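Local coordinates for protein endo-xylogalacturonan hydrolase A (Aspergillus tubingensis, PDB 4C2L) that hydrolyses, within the chain, xylogalacturonan, a xylose-substituted galacturonan that is a component of the hairy regions of pectin, at residues S54-N59 with G76-A81; G148-N153 with K174-S179; T269-G274 with Y304-D309; A341-G346 with V369-T374; Y137-S142 with S160-A165. One frame throughout, in Å; residues are numbered along the deposited sequence.

Going from the N terminus, contact 1 comes first and closes a loop of 16 residues by pairing strands 55-58 and 77-80 of neighbouring coils near the start of the beta-helix. Contacts 5 and 2, closing 17 and 20 residues, cross, their segments following one another as 137-142, 148-153, 160-165 and 174-179, so two consecutive coils are joined along two different walls. Contact 3 then closes 29 residues, bringing together two loops that leave the ends of neighbouring strands close to the proposed catalytic residues. Contact 4 closes 22 residues by pairing strands 339-344 and 368-372, in the same sheet as contact 5. Contacts 1, 3 and 4 follow in series, and none nests inside another.

Contact 1 of 5, residues S54-N59 with G76-A81; sequences STYYLN and GLLKFA
Ser54 to Asn59 and Gly76 to Ala81 run parallel in matched register, joined by five backbone hydrogen bonds. Among them, the bond from Lys79 N to Tyr56 O is 2.8 Å long and almost straight (177°), while Leu58 O accepts from Ala81 N and also meets Phe80 CA at 3.2 Å in a CA-H...O contact. The apolar contacts centre on Leu58. Its CG sits beside the backbone N (chi1 -76°), which lays CD2 over one face of the Phe80 ring, 4.0 Å from the centroid, as a CH-pi contact offset toward CZ. The other methyl, CD1, lies 4.1 Å from Leu78 CB, and Val32 and Ile35 of helix 32-42 cover Leu58 further. On the other side of the sheet Thr55 and Leu77 point the same way, with Thr55 CG2 3.9 Å from Leu77 CD2. A water supplies the polar bridge, donating to Asn59 OD1 at 2.8 Å and to Lys79 O; Asn59 ND2 is held by Ser27 O. The two faces thus differ in chemistry: the one with Tyr56, Leu58, Leu78 and Phe80 is buried and mainly apolar, as expected inside a parallel beta-helix, whereas that of Thr55, Tyr57, Leu77 and Lys79 is partly exposed.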
# COMPACT_ATOMS: atom_id res chain seq x y z
N SER A 54 -6.65 9.15 26.39
CA SER A 54 -6.63 7.76 26.89
C SER A 54 -5.53 6.93 26.23
O SER A 54 -5.03 7.28 25.15
CB SER A 54 -8.00 7.09 26.73
OG SER A 54 -8.34 6.90 25.36
N THR A 55 -5.12 5.85 26.89
CA THR A 55 -4.22 4.85 26.28
C THR A 55 -4.80 3.47 26.55
O THR A 55 -5.06 3.10 27.71
CB THR A 55 -2.77 4.93 26.82
OG1 THR A 55 -2.20 6.22 26.52
CG2 THR A 55 -1.90 3.87 26.15
N TYR A 56 -5.02 2.72 25.48
CA TYR A 56 -5.48 1.34 25.59
C TYR A 56 -4.38 0.42 25.10
O TYR A 56 -3.66 0.76 24.15
CB TYR A 56 -6.73 1.13 24.73
CG TYR A 56 -7.96 1.81 25.30
CD1 TYR A 56 -8.14 3.20 25.17
CD2 TYR A 56 -8.94 1.08 25.95
CE1 TYR A 56 -9.27 3.82 25.69
CE2 TYR A 56 -10.06 1.68 26.49
CZ TYR A 56 -10.22 3.05 26.35
OH TYR A 56 -11.35 3.65 26.87
N TYR A 57 -4.23 -0.73 25.77
CA TYR A 57 -3.17 -1.67 25.48
C TYR A 57 -3.81 -2.87 24.84
O TYR A 57 -4.65 -3.52 25.44
CB TYR A 57 -2.43 -2.07 26.78
CG TYR A 57 -1.76 -0.87 27.36
CD1 TYR A 57 -0.55 -0.40 26.84
CD2 TYR A 57 -2.36 -0.16 28.40
CE1 TYR A 57 0.07 0.72 27.36
CE2 TYR A 57 -1.77 0.99 28.92
CZ TYR A 57 -0.55 1.41 28.40
OH TYR A 57 0.05 2.55 28.90
N LEU A 58 -3.44 -3.13 23.59
CA LEU A 58 -4.08 -4.19 22.84
C LEU A 58 -3.06 -5.30 22.70
O LEU A 58 -2.10 -5.18 21.95
CB LEU A 58 -4.52 -3.66 21.47
CG LEU A 58 -5.78 -2.77 21.43
CD1 LEU A 58 -5.67 -1.53 22.28
CD2 LEU A 58 -6.04 -2.36 19.99
N ASN A 59 -3.25 -6.38 23.44
CA ASN A 59 -2.21 -7.41 23.51
C ASN A 59 -2.58 -8.68 22.73
O ASN A 59 -1.94 -9.74 22.87
CB ASN A 59 -1.91 -7.75 24.97
CG ASN A 59 -1.37 -6.57 25.74
OD1 ASN A 59 -0.93 -5.58 25.15
ND2 ASN A 59 -1.40 -6.66 27.07
N GLY A 76 -7.81 8.60 21.45
CA GLY A 76 -6.63 8.32 22.25
C GLY A 76 -5.65 7.43 21.52
O GLY A 76 -5.66 7.34 20.28
N LEU A 77 -4.80 6.77 22.30
CA LEU A 77 -3.75 5.91 21.78
C LEU A 77 -4.17 4.45 21.94
O LEU A 77 -4.55 4.03 23.04
CB LEU A 77 -2.46 6.15 22.57
CG LEU A 77 -1.26 5.21 22.27
CD1 LEU A 77 -0.90 5.24 20.78
CD2 LEU A 77 -0.07 5.58 23.15
N LEU A 78 -4.15 3.69 20.84
CA LEU A 78 -4.33 2.24 20.91
C LEU A 78 -2.96 1.67 20.66
O LEU A 78 -2.44 1.78 19.54
CB LEU A 78 -5.30 1.73 19.84
CG LEU A 78 -6.69 2.38 19.74
CD1 LEU A 78 -7.60 1.65 18.77
CD2 LEU A 78 -7.34 2.45 21.10
N LYS A 79 -2.35 1.09 21.70
CA LYS A 79 -0.99 0.63 21.58
C LYS A 79 -0.95 -0.88 21.58
O LYS A 79 -1.28 -1.51 22.59
CB LYS A 79 -0.13 1.19 22.71
CG LYS A 79 1.32 0.73 22.56
CD LYS A 79 2.25 1.43 23.51
CE LYS A 79 3.69 1.14 23.14
NZ LYS A 79 4.56 1.65 24.23
N PHE A 80 -0.58 -1.46 20.44
CA PHE A 80 -0.40 -2.92 20.37
C PHE A 80 0.86 -3.41 21.06
O PHE A 80 1.88 -2.73 21.06
CB PHE A 80 -0.37 -3.38 18.92
CG PHE A 80 -1.72 -3.51 18.32
CD1 PHE A 80 -2.49 -4.66 18.56
CD2 PHE A 80 -2.25 -2.49 17.52
CE1 PHE A 80 -3.76 -4.78 18.00
CE2 PHE A 80 -3.52 -2.62 16.97
CZ PHE A 80 -4.27 -3.76 17.21
N ALA A 81 0.77 -4.60 21.66
CA ALA A 81 1.95 -5.27 22.19
C ALA A 81 2.88 -5.68 21.05
O ALA A 81 2.41 -6.05 19.98
CB ALA A 81 1.54 -6.52 22.95
O HOH W 1 0.16 -3.06 24.60

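Contact 2 of 5, residues G148-N153 with K174-S179; sequences GLRQKN and KMDANS. With SO4 (sulfate ion), chain G.
The Arg150 guanidinium meets Asp176 at its edge and has the aliphatic CD of Lys152 over one face, offset toward the rim, 3.5 Å above the plane. The salt bridge to Asp176 is side-on: NE bonds to OD2 on its syn lone pair at 2.8 Å, and NH2 donates to OD1 from the syn side, 26° out of the carboxylate plane. A sulfate, probably from the crystallisation liquor, lies at the same guanidinium's edge, where NH2 reaches its O1 at 2.7 Å and NH1 its O2. Lys152 NZ also binds this anion, at 2.9 Å from O2. Arg150 extends fully from CG to NE, whereas Lys174 bends back and completes a salt-bridge network, its NZ in a long pair 3.9 Å from Asp176 OD2. Beneath this charged layer the strands pair in parallel, with Asn153 N bonded to Asp176 O at 2.8 Å. Past the strand end Asn153 OD1 takes over as acceptor, receiving Asn178 N at 3.0 Å. On the opposite, buried face Gln151 lies alongside Met175. Ile113 of strand 112-114 hydrogen-bonds to the backbones of Arg150 and Lys152 on their other edge, Val206 of strand 199-207 packs on Met175, and Trp121 of helix 118-126 touches Asn153 and Ala177.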
# COMPACT_ATOMS: atom_id res chain seq x y z
N GLY A 148 -8.88 10.32 9.61
CA GLY A 148 -8.48 11.27 10.62
C GLY A 148 -7.40 10.84 11.58
O GLY A 148 -6.98 11.62 12.43
N LEU A 149 -6.91 9.62 11.44
CA LEU A 149 -6.03 9.11 12.48
C LEU A 149 -4.62 8.89 11.99
O LEU A 149 -4.36 8.96 10.79
CB LEU A 149 -6.63 7.85 13.11
CG LEU A 149 -7.08 6.76 12.17
CD1 LEU A 149 -5.85 5.94 11.81
CD2 LEU A 149 -8.13 5.91 12.87
N ARG A 150 -3.73 8.64 12.93
CA ARG A 150 -2.35 8.31 12.64
C ARG A 150 -2.16 6.81 12.87
O ARG A 150 -2.61 6.26 13.89
CB ARG A 150 -1.44 9.07 13.59
CG ARG A 150 0.03 8.72 13.47
CD ARG A 150 0.89 9.57 14.39
NE ARG A 150 2.28 9.14 14.30
CZ ARG A 150 3.18 9.26 15.27
NH1 ARG A 150 2.85 9.82 16.44
NH2 ARG A 150 4.42 8.82 15.08
N GLN A 151 -1.46 6.17 11.93
CA GLN A 151 -1.00 4.80 12.12
C GLN A 151 0.51 4.87 12.25
O GLN A 151 1.19 5.40 11.37
CB GLN A 151 -1.40 3.92 10.93
CG GLN A 151 -2.90 3.72 10.82
CD GLN A 151 -3.27 3.02 9.52
OE1 GLN A 151 -2.56 3.14 8.52
NE2 GLN A 151 -4.37 2.29 9.52
N LYS A 152 1.03 4.32 13.35
CA LYS A 152 2.43 4.45 13.73
C LYS A 152 3.10 3.08 13.83
O LYS A 152 2.57 2.19 14.49
CB LYS A 152 2.50 5.14 15.10
CG LYS A 152 3.89 5.25 15.69
CD LYS A 152 3.80 5.91 17.07
CE LYS A 152 5.13 5.85 17.78
NZ LYS A 152 5.01 6.57 19.08
N ASN A 153 4.23 2.92 13.14
CA ASN A 153 5.11 1.75 13.31
C ASN A 153 4.42 0.39 13.23
O ASN A 153 4.50 -0.42 14.16
CB ASN A 153 5.93 1.89 14.60
CG ASN A 153 6.78 3.14 14.63
OD1 ASN A 153 7.14 3.68 13.57
ND2 ASN A 153 7.14 3.62 15.84
N LYS A 174 -2.43 9.91 8.56
CA LYS A 174 -1.00 10.12 8.69
C LYS A 174 -0.37 8.78 9.05
O LYS A 174 -0.72 8.20 10.07
CB LYS A 174 -0.69 11.17 9.75
CG LYS A 174 0.79 11.47 9.89
CD LYS A 174 1.03 12.91 10.34
CE LYS A 174 1.21 12.98 11.85
NZ LYS A 174 2.56 12.48 12.23
N MET A 175 0.53 8.29 8.21
CA MET A 175 1.06 6.94 8.40
C MET A 175 2.57 7.01 8.40
O MET A 175 3.18 7.55 7.48
CB MET A 175 0.56 6.03 7.28
CG MET A 175 -0.96 5.91 7.30
SD MET A 175 -1.64 5.51 5.68
CE MET A 175 -0.69 4.03 5.33
N ASP A 176 3.18 6.50 9.46
CA ASP A 176 4.63 6.59 9.55
C ASP A 176 5.22 5.38 10.21
O ASP A 176 4.71 4.90 11.22
CB ASP A 176 5.06 7.88 10.28
CG ASP A 176 4.34 8.05 11.62
OD1 ASP A 176 4.83 7.53 12.63
OD2 ASP A 176 3.30 8.73 11.69
N ALA A 177 6.30 4.89 9.62
CA ALA A 177 7.10 3.80 10.19
C ALA A 177 8.53 4.29 10.22
O ALA A 177 9.10 4.58 9.17
CB ALA A 177 6.97 2.56 9.31
N ASN A 178 9.10 4.41 11.43
CA ASN A 178 10.48 4.86 11.63
C ASN A 178 11.18 3.95 12.62
O ASN A 178 10.70 3.79 13.74
CB ASN A 178 10.51 6.29 12.16
CG ASN A 178 10.03 7.29 11.12
OD1 ASN A 178 8.87 7.70 11.15
ND2 ASN A 178 10.90 7.63 10.18
N SER A 179 12.28 3.35 12.18
CA SER A 179 13.06 2.46 13.03
C SER A 179 14.00 3.25 13.93
O SER A 179 14.60 4.22 13.51
CB SER A 179 13.91 1.53 12.17
OG SER A 179 14.68 0.69 13.02
S SO4 G . 6.37 9.62 17.90
O1 SO4 G . 6.54 9.83 16.44
O2 SO4 G . 4.97 9.33 18.27
O3 SO4 G . 6.79 10.85 18.61
O4 SO4 G . 7.24 8.49 18.31
O HOH W 2 7.10 6.45 13.27
O HOH W 3 10.00 5.16 15.97

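Contact 3 of 5, residues T269-G274 with Y304-D309; sequences TYPSGG and YGEDDD
Thr269 O accepts the one hydrogen bond between these segments, from Tyr304 N at 3.2 Å, with the N-H...O angle bent to 151°. Tyr270 and Tyr304 have CA atoms 4.6 Å apart, but the ladder stops there: Pro271 has no N-H to offer, and its CD instead rests 3.2 Å from Tyr304 O. From there Gly305, at positive phi (79°), turns the second segment away toward helix 308-313, where Asp307 is the N-cap and its OD1 takes Tyr310 N. The two segments leave the C-terminal ends of strands 266-269 and 296-301, neighbours in one parallel sheet of the beta-helix, and form loops on the side of the beta-helix where the GH28 active site is expected. Between nearest atoms, the Tyr304 side chain lies about 7 Å from that of Asp210, the probable proton donor, and about 8 Å from that of His233, also probably catalytic; a sulfate, probably from the crystallisation liquor, lies next to the Tyr304 side chain. Between the tyrosines the stack is T-shaped: planes meet at 89°, and the edge of Tyr304 points at the face of Tyr270. CD2 of Tyr304 makes the touch, 3.5 Å from Tyr270 CE1 and displaced toward the rim of that ring. The Tyr304 carbonyl O also lies beside Tyr270, 3.1 Å from Tyr270 CD2. Further along, Pro271 CG packs against Glu306 CG at 3.6 Å. The Glu306 chain bends at chi2, and its OE2 bonds to His276 NE2, whose ring in turn meets that of Tyr270.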
# COMPACT_ATOMS: atom_id res chain seq x y z
N THR A 269 5.37 -7.24 -13.19
CA THR A 269 4.73 -8.52 -13.47
C THR A 269 5.79 -9.61 -13.56
O THR A 269 6.91 -9.37 -13.97
CB THR A 269 3.90 -8.47 -14.78
OG1 THR A 269 4.75 -8.10 -15.88
CG2 THR A 269 2.77 -7.44 -14.66
N TYR A 270 5.41 -10.83 -13.18
CA TYR A 270 6.27 -11.98 -13.33
C TYR A 270 6.36 -12.37 -14.80
O TYR A 270 5.43 -12.15 -15.56
CB TYR A 270 5.71 -13.15 -12.53
CG TYR A 270 6.05 -13.09 -11.06
CD1 TYR A 270 5.26 -12.36 -10.17
CD2 TYR A 270 7.16 -13.78 -10.55
CE1 TYR A 270 5.57 -12.30 -8.81
CE2 TYR A 270 7.48 -13.73 -9.20
CZ TYR A 270 6.68 -13.00 -8.34
OH TYR A 270 7.01 -12.96 -7.00
N PRO A 271 7.49 -12.95 -15.20
CA PRO A 271 7.56 -13.48 -16.57
C PRO A 271 6.79 -14.79 -16.68
O PRO A 271 6.10 -15.19 -15.73
CB PRO A 271 9.06 -13.72 -16.76
CG PRO A 271 9.53 -14.06 -15.38
CD PRO A 271 8.78 -13.09 -14.49
N SER A 272 6.87 -15.46 -17.84
CA SER A 272 6.19 -16.74 -17.99
C SER A 272 7.04 -17.88 -17.41
O SER A 272 8.06 -17.63 -16.76
CB SER A 272 5.86 -17.01 -19.46
OG SER A 272 7.05 -17.00 -20.24
N GLY A 273 6.61 -19.12 -17.63
CA GLY A 273 7.35 -20.28 -17.13
C GLY A 273 6.95 -20.66 -15.72
O GLY A 273 6.26 -19.91 -15.02
N GLY A 274 7.37 -21.85 -15.29
CA GLY A 274 7.07 -22.33 -13.95
C GLY A 274 5.59 -22.29 -13.66
O GLY A 274 4.77 -22.72 -14.47
N TYR A 304 9.98 -9.68 -13.14
CA TYR A 304 9.93 -9.64 -11.68
C TYR A 304 10.14 -11.03 -11.08
O TYR A 304 9.52 -12.00 -11.52
CB TYR A 304 8.62 -9.05 -11.18
CG TYR A 304 8.63 -8.82 -9.70
CD1 TYR A 304 9.30 -7.72 -9.16
CD2 TYR A 304 7.97 -9.69 -8.83
CE1 TYR A 304 9.32 -7.50 -7.79
CE2 TYR A 304 7.97 -9.48 -7.46
CZ TYR A 304 8.64 -8.38 -6.95
OH TYR A 304 8.64 -8.17 -5.59
N GLY A 305 11.03 -11.10 -10.09
CA GLY A 305 11.27 -12.35 -9.36
C GLY A 305 12.15 -13.35 -10.08
O GLY A 305 12.30 -14.48 -9.63
N GLU A 306 12.73 -12.95 -11.21
CA GLU A 306 13.59 -13.85 -11.99
C GLU A 306 14.78 -13.07 -12.55
O GLU A 306 14.86 -11.86 -12.38
CB GLU A 306 12.79 -14.54 -13.11
CG GLU A 306 11.50 -15.23 -12.66
CD GLU A 306 11.71 -16.56 -11.93
OE1 GLU A 306 12.87 -16.99 -11.75
OE2 GLU A 306 10.71 -17.20 -11.55
N ASP A 307 15.72 -13.77 -13.18
CA ASP A 307 16.86 -13.06 -13.79
C ASP A 307 16.76 -12.96 -15.31
O ASP A 307 15.87 -13.55 -15.93
CB ASP A 307 18.21 -13.64 -13.33
CG ASP A 307 18.40 -15.11 -13.71
OD1 ASP A 307 17.90 -15.56 -14.76
OD2 ASP A 307 19.08 -15.81 -12.94
N ASP A 308 17.69 -12.21 -15.90
CA ASP A 308 17.71 -11.95 -17.35
C ASP A 308 17.70 -13.21 -18.20
O ASP A 308 16.96 -13.29 -19.18
CB ASP A 308 18.88 -11.05 -17.73
CG ASP A 308 18.73 -9.63 -17.19
OD1 ASP A 308 17.74 -9.36 -16.47
OD2 ASP A 308 19.60 -8.78 -17.48
N ASP A 309 18.52 -14.20 -17.84
CA ASP A 309 18.61 -15.44 -18.62
C ASP A 309 17.31 -16.24 -18.59
O ASP A 309 16.93 -16.86 -19.59
CB ASP A 309 19.77 -16.32 -18.14
CG ASP A 309 21.12 -15.77 -18.55
OD1 ASP A 309 21.19 -14.91 -19.46
OD2 ASP A 309 22.13 -16.21 -17.96

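Contact 4 of 5, residues A341-G346 with V369-T374; sequences ANLDCG and VLCANT
Ala341 to Asp344 and Val369 to Ala372 are adjacent rungs of one wall of the right-handed parallel beta-helix, near its C-terminal end. Strand 296-301 flanks the first on its other edge, strand 383-384 the second. The strand directions differ by only 2°. Leu343 bonds across with both its backbone N and its O: N donates to Leu370 O at 2.8 Å and O accepts from Ala372 N at 2.9 Å. Ahead of it Leu370 N bonds to Ala341 O, and beyond it Cys345 N makes a weak bond to Ala372 O. On the interior face Leu343 CD1 meets Val369 CG1 at 3.8 Å; the same methyl CG1 reaches Ala341 CB at 4.0 Å, so Val369 spans two residues of the neighbouring strand. Phe298 and Ile355 pack on Leu343 from the strands around it. On the other face Asp344 swings its CG anti to the backbone N (chi1 -162°), bringing OD1 3.2 Å from Ala372 CB. Asn342 also lies there, its OD1 held by Ser387 N and its ND2 bonded to Tyr296 OH. A disulfide leaves each segment, Cys345 to Cys351 just past the first strand and Cys371 to Cys382 from the second. As the strands end, Asn373 replaces the backbone ladder: its ND2 donates to Cys345 O at 2.9 Å from above the carbonyl plane, 41° out of it.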
# COMPACT_ATOMS: atom_id res chain seq x y z
N ALA A 341 13.58 6.86 -16.23
CA ALA A 341 12.53 5.83 -16.33
C ALA A 341 13.07 4.59 -17.01
O ALA A 341 13.89 4.69 -17.92
CB ALA A 341 11.32 6.37 -17.09
N ASN A 342 12.60 3.42 -16.59
CA ASN A 342 13.04 2.14 -17.14
C ASN A 342 11.79 1.35 -17.50
O ASN A 342 11.13 0.78 -16.63
CB ASN A 342 13.90 1.38 -16.12
CG ASN A 342 14.70 0.25 -16.74
OD1 ASN A 342 14.34 -0.31 -17.79
ND2 ASN A 342 15.82 -0.10 -16.11
N LEU A 343 11.45 1.36 -18.79
CA LEU A 343 10.19 0.76 -19.24
C LEU A 343 10.52 -0.55 -19.93
O LEU A 343 10.67 -0.61 -21.16
CB LEU A 343 9.45 1.72 -20.18
CG LEU A 343 9.29 3.18 -19.76
CD1 LEU A 343 8.52 4.00 -20.79
CD2 LEU A 343 8.62 3.29 -18.40
N ASP A 344 10.67 -1.60 -19.12
CA ASP A 344 11.03 -2.90 -19.64
C ASP A 344 9.78 -3.76 -19.89
O ASP A 344 9.51 -4.70 -19.13
CB ASP A 344 12.02 -3.62 -18.72
CG ASP A 344 12.74 -4.76 -19.42
OD1 ASP A 344 13.12 -4.59 -20.60
OD2 ASP A 344 12.93 -5.83 -18.80
N CYS A 345 9.03 -3.45 -20.94
CA CYS A 345 7.85 -4.28 -21.27
C CYS A 345 8.28 -5.67 -21.75
O CYS A 345 9.37 -5.83 -22.29
CB CYS A 345 6.96 -3.59 -22.30
SG CYS A 345 5.78 -2.46 -21.51
N GLY A 346 7.40 -6.65 -21.54
CA GLY A 346 7.70 -8.04 -21.88
C GLY A 346 7.72 -8.25 -23.39
O GLY A 346 7.03 -7.56 -24.13
N VAL A 369 15.13 7.82 -21.10
CA VAL A 369 14.13 6.80 -20.79
C VAL A 369 14.57 5.51 -21.48
O VAL A 369 14.65 5.45 -22.72
CB VAL A 369 12.72 7.24 -21.26
CG1 VAL A 369 11.70 6.12 -21.04
CG2 VAL A 369 12.29 8.52 -20.55
N LEU A 370 14.87 4.49 -20.69
CA LEU A 370 15.22 3.19 -21.23
C LEU A 370 13.94 2.45 -21.59
O LEU A 370 12.98 2.47 -20.82
CB LEU A 370 16.02 2.36 -20.23
CG LEU A 370 17.38 2.94 -19.80
CD1 LEU A 370 18.06 1.90 -18.93
CD2 LEU A 370 18.23 3.30 -21.01
N CYS A 371 13.93 1.82 -22.77
CA CYS A 371 12.72 1.12 -23.24
C CYS A 371 13.03 -0.22 -23.86
O CYS A 371 14.06 -0.40 -24.52
CB CYS A 371 12.00 1.94 -24.31
SG CYS A 371 11.46 3.60 -23.84
N ALA A 372 12.12 -1.17 -23.64
CA ALA A 372 12.08 -2.40 -24.41
C ALA A 372 10.62 -2.71 -24.69
O ALA A 372 9.78 -2.62 -23.79
CB ALA A 372 12.73 -3.55 -23.65
N ASN A 373 10.30 -3.01 -25.96
CA ASN A 373 8.95 -3.44 -26.35
C ASN A 373 7.87 -2.40 -26.11
O ASN A 373 6.71 -2.74 -25.84
CB ASN A 373 8.59 -4.77 -25.67
CG ASN A 373 9.59 -5.86 -25.98
OD1 ASN A 373 9.72 -6.27 -27.14
ND2 ASN A 373 10.31 -6.32 -24.96
N THR A 374 8.25 -1.13 -26.21
CA THR A 374 7.34 -0.01 -26.04
C THR A 374 6.76 0.38 -27.40
O THR A 374 7.39 0.16 -28.43
CB THR A 374 8.04 1.21 -25.41
OG1 THR A 374 9.25 1.49 -26.12
CG2 THR A 374 8.39 0.93 -23.93

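Contact 5 of 5, residues Y137-S142 with S160-A165; sequences YITGGS and SVKGGA
Tyr137 to Thr139 pairs in parallel with Ser160 to Lys162, through Ile138 N to Ser160 O and Lys162 N to Ile138 O, before a type I' turn from Lys162 to Ala165 ends the second strand. Lys162 O takes two donors, Gly140 N from across at 2.9 Å and Ala165 N from within the turn at 3.3 Å, which come from opposite faces of its carbonyl plane. Gly163 and Gly164 both have positive phi, as this turn requires, and Gly140 CA passes 3.3 Å from Gly163 O. Lys162 and Tyr137 carry the outward side-chain contact. Lys162 CG sits between the backbone N and the carbonyl carbon (chi1 68°), and with a second bend at chi3 the chain runs past the tyrosine hydroxyl, CD lying 3.3 Å from Tyr137 OH. A water in the plane of the ring, at its edge, joins Tyr137 OH to Lys162 NZ, and NZ donates to this water at 2.7 Å. A second water lies over the ring centre and donates to Ile138 O. On the buried face Ile138 CG2 meets Ala165 CB at 4.1 Å, and CD1 meets Val161 CG2; Phe170 of strand 168-176 packs on both Ile138 and Val161. A third water donates to Gly141 O and Gly164 O. The contact therefore couples an apolar seam inside the beta-helix to a hydrated outer side, where water links lysine to tyrosine and bridges Gly141 to the glycine turn.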
# COMPACT_ATOMS: atom_id res chain seq x y z
N TYR A 137 -6.65 -4.85 8.59
CA TYR A 137 -6.85 -5.87 7.57
C TYR A 137 -8.35 -5.97 7.30
O TYR A 137 -9.13 -6.42 8.15
CB TYR A 137 -6.30 -7.20 8.09
CG TYR A 137 -6.37 -8.34 7.11
CD1 TYR A 137 -5.30 -8.59 6.24
CD2 TYR A 137 -7.46 -9.21 7.10
CE1 TYR A 137 -5.35 -9.64 5.34
CE2 TYR A 137 -7.51 -10.28 6.21
CZ TYR A 137 -6.45 -10.48 5.34
OH TYR A 137 -6.46 -11.53 4.45
N ILE A 138 -8.74 -5.50 6.12
CA ILE A 138 -10.16 -5.46 5.74
C ILE A 138 -10.38 -6.55 4.69
O ILE A 138 -9.68 -6.61 3.67
CB ILE A 138 -10.51 -4.07 5.15
CG1 ILE A 138 -10.51 -3.02 6.24
CG2 ILE A 138 -11.88 -4.09 4.45
CD1 ILE A 138 -10.29 -1.61 5.70
N THR A 139 -11.34 -7.45 4.95
CA THR A 139 -11.64 -8.47 3.97
C THR A 139 -13.14 -8.62 3.85
O THR A 139 -13.83 -8.79 4.86
CB THR A 139 -10.95 -9.82 4.29
OG1 THR A 139 -11.31 -10.76 3.27
CG2 THR A 139 -11.33 -10.35 5.68
N GLY A 140 -13.65 -8.51 2.63
CA GLY A 140 -15.11 -8.54 2.43
C GLY A 140 -15.79 -7.33 3.04
O GLY A 140 -15.16 -6.34 3.39
N GLY A 141 -17.12 -7.41 3.13
CA GLY A 141 -17.93 -6.35 3.68
C GLY A 141 -18.06 -5.16 2.75
O GLY A 141 -17.73 -5.24 1.56
N SER A 142 -18.55 -4.06 3.29
CA SER A 142 -18.93 -2.90 2.50
C SER A 142 -19.07 -1.65 3.34
O SER A 142 -19.30 -1.73 4.56
CB SER A 142 -20.24 -3.17 1.76
OG SER A 142 -21.32 -3.39 2.67
N SER A 160 -4.67 -3.26 4.38
CA SER A 160 -4.93 -4.18 3.28
C SER A 160 -6.45 -4.26 3.05
O SER A 160 -7.20 -4.25 4.03
CB SER A 160 -4.37 -5.56 3.62
OG SER A 160 -4.63 -6.48 2.59
N VAL A 161 -6.87 -4.37 1.79
CA VAL A 161 -8.28 -4.54 1.48
C VAL A 161 -8.35 -5.68 0.49
O VAL A 161 -7.66 -5.67 -0.55
CB VAL A 161 -8.89 -3.26 0.84
CG1 VAL A 161 -10.37 -3.48 0.50
CG2 VAL A 161 -8.75 -2.06 1.78
N LYS A 162 -9.14 -6.69 0.82
CA LYS A 162 -9.33 -7.81 -0.08
C LYS A 162 -10.68 -8.47 0.18
O LYS A 162 -11.57 -7.86 0.78
CB LYS A 162 -8.19 -8.81 0.04
CG LYS A 162 -8.14 -9.54 1.35
CD LYS A 162 -7.01 -10.57 1.30
CE LYS A 162 -5.66 -9.87 1.39
NZ LYS A 162 -4.58 -10.84 1.10
N GLY A 163 -10.85 -9.70 -0.32
CA GLY A 163 -12.07 -10.47 -0.10
C GLY A 163 -13.34 -9.91 -0.71
O GLY A 163 -14.45 -10.25 -0.28
N GLY A 164 -13.20 -9.04 -1.72
CA GLY A 164 -14.36 -8.43 -2.39
C GLY A 164 -15.02 -7.30 -1.62
O GLY A 164 -16.18 -6.96 -1.89
N ALA A 165 -14.28 -6.69 -0.68
CA ALA A 165 -14.76 -5.49 0.02
C ALA A 165 -15.22 -4.47 -1.01
O ALA A 165 -14.62 -4.38 -2.10
CB ALA A 165 -13.65 -4.89 0.88
O HOH W 4 -4.25 -12.31 3.29
O HOH W 5 -7.05 -7.47 3.77
O HOH W 6 -18.67 -6.97 -0.30